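Local coordinates for gSG7 salivary protein (Anopheles stephensi, PDB 6XMB) that acts as a mosquito salivary anticoagulant, blocking reciprocal activation of host factor XII and prekallikrein and hence bradykinin release, and weakly inhibits the alternative complement pathway, at residues 28-31 and 32-36; 19-22 and 23-26. All blocks are in the same frame, centred on the assembly; numbering follows the deposited sequence.

Contact 1 of 2, residues 28-31 and 32-36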
loop_
_atom_site.group_PDB
_atom_site.type_symbol
_atom_site.label_atom_id
_atom_site.label_comp_id
_atom_site.label_asym_id
_atom_site.label_seq_id
_atom_site.Cartn_x
_atom_site.Cartn_y
_atom_site.Cartn_z
ATOM N N TYR A 28 -3.310 -6.152 2.076
ATOM C CA TYR A 28 -1.873 -6.367 1.921
ATOM C C TYR A 28 -1.112 -5.748 3.088
ATOM O O TYR A 28 -0.251 -6.383 3.692
ATOM C CB TYR A 28 -1.349 -5.777 0.587
ATOM C CG TYR A 28 0.168 -5.645 0.666
ATOM C CD1 TYR A 28 0.983 -6.715 0.351
ATOM C CD2 TYR A 28 0.764 -4.502 1.186
ATOM C CE1 TYR A 28 2.343 -6.642 0.508
ATOM C CE2 TYR A 28 2.102 -4.421 1.362
ATOM C CZ TYR A 28 2.896 -5.495 1.006
ATOM O OH TYR A 28 4.249 -5.426 1.181
ATOM N N LEU A 29 -1.404 -4.484 3.403
ATOM C CA LEU A 29 -0.669 -3.797 4.462
ATOM C C LEU A 29 -0.843 -4.499 5.784
ATOM O O LEU A 29 0.103 -4.603 6.573
ATOM C CB LEU A 29 -1.152 -2.364 4.597
ATOM C CG LEU A 29 -0.474 -1.353 3.705
ATOM C CD1 LEU A 29 -1.094 0.028 3.932
ATOM C CD2 LEU A 29 1.001 -1.365 4.023
ATOM N N HIS A 30 -2.079 -4.925 6.063
ATOM C CA HIS A 30 -2.390 -5.607 7.303
ATOM C C HIS A 30 -1.592 -6.900 7.419
ATOM O O HIS A 30 -0.979 -7.164 8.451
ATOM C CB HIS A 30 -3.912 -5.848 7.367
ATOM C CG HIS A 30 -4.322 -7.030 8.198
ATOM N ND1 HIS A 30 -4.395 -6.989 9.577
ATOM C CD2 HIS A 30 -4.707 -8.282 7.842
ATOM C CE1 HIS A 30 -4.803 -8.163 10.035
ATOM N NE2 HIS A 30 -4.998 -8.966 9.002
ATOM N N ARG A 31 -1.577 -7.714 6.362
ATOM C CA ARG A 31 -0.772 -8.938 6.383
ATOM C C ARG A 31 0.702 -8.636 6.596
ATOM O O ARG A 31 1.392 -9.367 7.311
ATOM C CB ARG A 31 -0.938 -9.708 5.069
ATOM C CG ARG A 31 -2.378 -10.075 4.748
ATOM C CD ARG A 31 -2.932 -11.043 5.806
ATOM N NE ARG A 31 -2.255 -12.332 5.808
ATOM C CZ ARG A 31 -2.655 -13.377 6.542
ATOM N NH1 ARG A 31 -3.738 -13.285 7.316
ATOM N NH2 ARG A 31 -1.977 -14.513 6.496
ATOM N N ALA A 32 1.213 -7.575 5.957
ATOM C CA ALA A 32 2.634 -7.256 6.090
ATOM C C ALA A 32 2.959 -6.825 7.508
ATOM O O ALA A 32 3.983 -7.233 8.062
ATOM C CB ALA A 32 3.034 -6.160 5.087
ATOM N N LYS A 33 2.078 -6.033 8.127
ATOM C CA LYS A 33 2.316 -5.589 9.498
ATOM C C LYS A 33 2.294 -6.758 10.468
ATOM O O LYS A 33 3.151 -6.862 11.352
ATOM C CB LYS A 33 1.285 -4.546 9.923
ATOM C CG LYS A 33 1.444 -4.164 11.387
ATOM C CD LYS A 33 0.244 -3.393 11.951
ATOM C CE LYS A 33 0.130 -2.016 11.313
ATOM N NZ LYS A 33 -0.006 -0.869 12.288
ATOM N N TYR A 34 1.316 -7.649 10.335
ATOM C CA TYR A 34 1.248 -8.751 11.283
ATOM C C TYR A 34 2.287 -9.814 10.966
ATOM O O TYR A 34 2.719 -10.534 11.861
ATOM C CB TYR A 34 -0.180 -9.311 11.330
ATOM C CG TYR A 34 -1.136 -8.396 12.118
ATOM C CD1 TYR A 34 -1.908 -7.416 11.480
ATOM C CD2 TYR A 34 -1.249 -8.501 13.499
ATOM C CE1 TYR A 34 -2.767 -6.572 12.202
ATOM C CE2 TYR A 34 -2.109 -7.658 14.226
ATOM C CZ TYR A 34 -2.860 -6.700 13.573
ATOM O OH TYR A 34 -3.698 -5.876 14.303
ATOM N N GLY A 35 2.742 -9.908 9.726
ATOM C CA GLY A 35 3.955 -10.671 9.473
ATOM C C GLY A 35 5.121 -10.212 10.341
ATOM O O GLY A 35 5.783 -11.011 10.993
ATOM N N VAL A 36 5.358 -8.904 10.369
ATOM C CA VAL A 36 6.465 -8.388 11.176
ATOM C C VAL A 36 6.254 -8.728 12.642
ATOM O O VAL A 36 7.160 -9.230 13.314
ATOM C CB VAL A 36 6.627 -6.874 10.928
ATOM C CG1 VAL A 36 7.511 -6.218 11.977
ATOM C CG2 VAL A 36 7.218 -6.668 9.557
#
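H30 and Y34, one helical turn apart, bring their rings together on the exposed side of the helix. The imidazole ND1 of H30 comes to 3.1 Å from CE1 of Y34, and the two planes are inclined at 59° with centroids 4.7 Å apart, an oblique aromatic pair. In H30 CG is anti to the backbone N (chi1 153°), which turns the imidazole across the helix surface toward Y34; in Y34 CG is instead anti to the carbonyl carbon, beside the backbone N, which leans the phenol back toward H30. The Y34 ring also has the carbonyl O of H30 in plane at its edge, 3.2 Å from Y34 CD1. On another side of the helix Y28 does the touching with the far end of its ring: Y28 CZ lies 4.1 Å from A32 CB, an obliquely placed contact suited to a residue with only a methyl group.

All this rides on consecutive i to i+4 bonds of the long alpha-helix 6-49: A32, K33, Y34 and G35 each give their N-H to the carbonyl four residues back. The bond from Y34 N to H30 O is 3.0 Å and fairly straight, 166° at the hydrogen. G35 is buried, its N 2.8 Å from R31 O, and glycine suits the place because a CB there would sit close to that same R31 O, at about 3.3 Å.

Farther out, polar ends are tied to other parts of the structure. In the same chain, the phenol OH of Y28 hydrogen-bonds E73 among the rings of F76, Y77 and F80, R31 NE forms a salt bridge with E99, and Y102 OH bonds the A32 carbonyl. K33 NZ pairs with D19 of the second subunit, whose F22 packs on A32 and K33.

Contact 2 of 2, residues 19-22 and 23-26; sequences DFDF and TKKA
D19 starts the turn by accepting the N-H of T23 at its backbone O, an ordinary alpha-helical bond. D19 also packs on K33 of the second subunit.

F20 meets two residues of the next turn. With CG anti to its backbone N (chi1 -171°), its ring extends along the helix, and K24 puts CD over one face of it: K24 CD is 3.3 Å from F20 CE2. T23 CB approaches the ring obliquely, 4.1 Å from F20 CD1, and T23 CG2 lies about as near. A lysine suits this place because its CD methylene can cover an aromatic while the ammonium travels on, here through bends at chi2 and chi3.

D21 receives that ammonium. K24 NZ stands 3.4 Å from D21 OD1, a salt bridge whose hydrogen bond is weak. The backbone O of D21 takes the N-H of K25 and has K25 CG 3.5 Å away.

F22, buried, directs its ring to the subunit interface, where it packs on V36 of the other chain, and its carbonyl O accepts from A26 N. K25 NZ is 5.5 Å from the F22 ring centroid, at most a weak cation-pi attraction. The i to i+3 bridge between D21 and K24, long and on a partly exposed surface, probably adds only modestly to helix stability, whereas the extended K25, salt-bridged to E73 of the second subunit, is a charge that links the chains.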
loop_
_atom_site.group_PDB
_atom_site.type_symbol
_atom_site.label_atom_id
_atom_site.label_comp_id
_atom_site.label_asym_id
_atom_site.label_seq_id
_atom_site.Cartn_x
_atom_site.Cartn_y
_atom_site.Cartn_z
ATOM N N ASP A 19 -12.875 0.881 -5.403
ATOM C CA ASP A 19 -12.973 0.849 -3.945
ATOM C C ASP A 19 -12.508 -0.499 -3.384
ATOM O O ASP A 19 -11.777 -0.545 -2.391
ATOM C CB ASP A 19 -14.432 1.141 -3.544
ATOM C CG ASP A 19 -14.583 1.574 -2.073
ATOM O OD1 ASP A 19 -13.583 1.994 -1.440
ATOM O OD2 ASP A 19 -15.729 1.495 -1.554
ATOM N N PHE A 20 -12.939 -1.610 -3.995
ATOM C CA PHE A 20 -12.479 -2.916 -3.537
ATOM C C PHE A 20 -10.987 -3.092 -3.795
ATOM O O PHE A 20 -10.294 -3.716 -2.981
ATOM C CB PHE A 20 -13.262 -4.040 -4.206
ATOM C CG PHE A 20 -12.992 -5.399 -3.614
ATOM C CD1 PHE A 20 -13.174 -5.630 -2.258
ATOM C CD2 PHE A 20 -12.583 -6.458 -4.415
ATOM C CE1 PHE A 20 -12.931 -6.890 -1.700
ATOM C CE2 PHE A 20 -12.334 -7.726 -3.858
ATOM C CZ PHE A 20 -12.504 -7.938 -2.507
ATOM N N ASP A 21 -10.477 -2.569 -4.923
ATOM C CA ASP A 21 -9.022 -2.563 -5.156
ATOM C C ASP A 21 -8.284 -1.915 -4.000
ATOM O O ASP A 21 -7.306 -2.462 -3.496
ATOM C CB ASP A 21 -8.653 -1.819 -6.438
ATOM C CG ASP A 21 -8.775 -2.671 -7.680
ATOM O OD1 ASP A 21 -9.045 -3.882 -7.566
ATOM O OD2 ASP A 21 -8.600 -2.106 -8.788
ATOM N N PHE A 22 -8.748 -0.747 -3.556
ATOM C CA PHE A 22 -8.145 -0.124 -2.384
ATOM C C PHE A 22 -8.275 -1.008 -1.151
ATOM O O PHE A 22 -7.355 -1.064 -0.327
ATOM C CB PHE A 22 -8.760 1.253 -2.127
ATOM C CG PHE A 22 -8.221 2.323 -3.045
ATOM C CD1 PHE A 22 -6.906 2.720 -2.947
ATOM C CD2 PHE A 22 -9.022 2.902 -4.008
ATOM C CE1 PHE A 22 -6.395 3.660 -3.772
ATOM C CE2 PHE A 22 -8.511 3.859 -4.847
ATOM C CZ PHE A 22 -7.188 4.241 -4.731
ATOM N N THR A 23 -9.396 -1.718 -1.010
ATOM C CA THR A 23 -9.553 -2.619 0.130
ATOM C C THR A 23 -8.495 -3.713 0.098
ATOM O O THR A 23 -7.849 -3.988 1.103
ATOM C CB THR A 23 -10.951 -3.247 0.153
ATOM O OG1 THR A 23 -11.889 -2.307 0.657
ATOM C CG2 THR A 23 -10.951 -4.478 1.099
ATOM N N LYS A 24 -8.318 -4.351 -1.059
ATOM C CA LYS A 24 -7.303 -5.384 -1.202
ATOM C C LYS A 24 -5.906 -4.856 -0.857
ATOM O O LYS A 24 -5.099 -5.559 -0.230
ATOM C CB LYS A 24 -7.339 -5.930 -2.629
ATOM C CG LYS A 24 -8.148 -7.186 -2.714
ATOM C CD LYS A 24 -9.100 -7.139 -3.847
ATOM C CE LYS A 24 -8.433 -7.485 -5.148
ATOM N NZ LYS A 24 -9.343 -7.021 -6.237
ATOM N N LYS A 25 -5.611 -3.617 -1.234
ATOM C CA LYS A 25 -4.313 -3.049 -0.884
ATOM C C LYS A 25 -4.193 -2.863 0.625
ATOM O O LYS A 25 -3.120 -3.084 1.193
ATOM C CB LYS A 25 -4.103 -1.729 -1.639
ATOM C CG LYS A 25 -3.887 -1.929 -3.144
ATOM C CD LYS A 25 -3.976 -0.608 -3.978
ATOM C CE LYS A 25 -3.723 -0.883 -5.475
ATOM N NZ LYS A 25 -3.863 0.317 -6.410
ATOM N N ALA A 26 -5.295 -2.496 1.299
ATOM C CA ALA A 26 -5.257 -2.345 2.751
ATOM C C ALA A 26 -5.109 -3.697 3.440
ATOM O O ALA A 26 -4.514 -3.779 4.526
ATOM C CB ALA A 26 -6.513 -1.645 3.259
#

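Overall arrangement
Both contacts lie on the single helix 6-49, contact 2 first and contact 1 after it, with centres about 14 Å apart; the segments themselves do not touch beyond this shared run of helix. The centre of contact 1 is about 4 Å from the centre of the chain, where helices 59-80 and 92-116 supply partners, whereas that of contact 2 is about 15 Å from it. The dimer brings the two together across the interface: contact 2 of one chain lies against contact 1 of the other, with K25 packing on L29 of the second subunit. The two long helices are thus joined through packing and salt bridges between the chains.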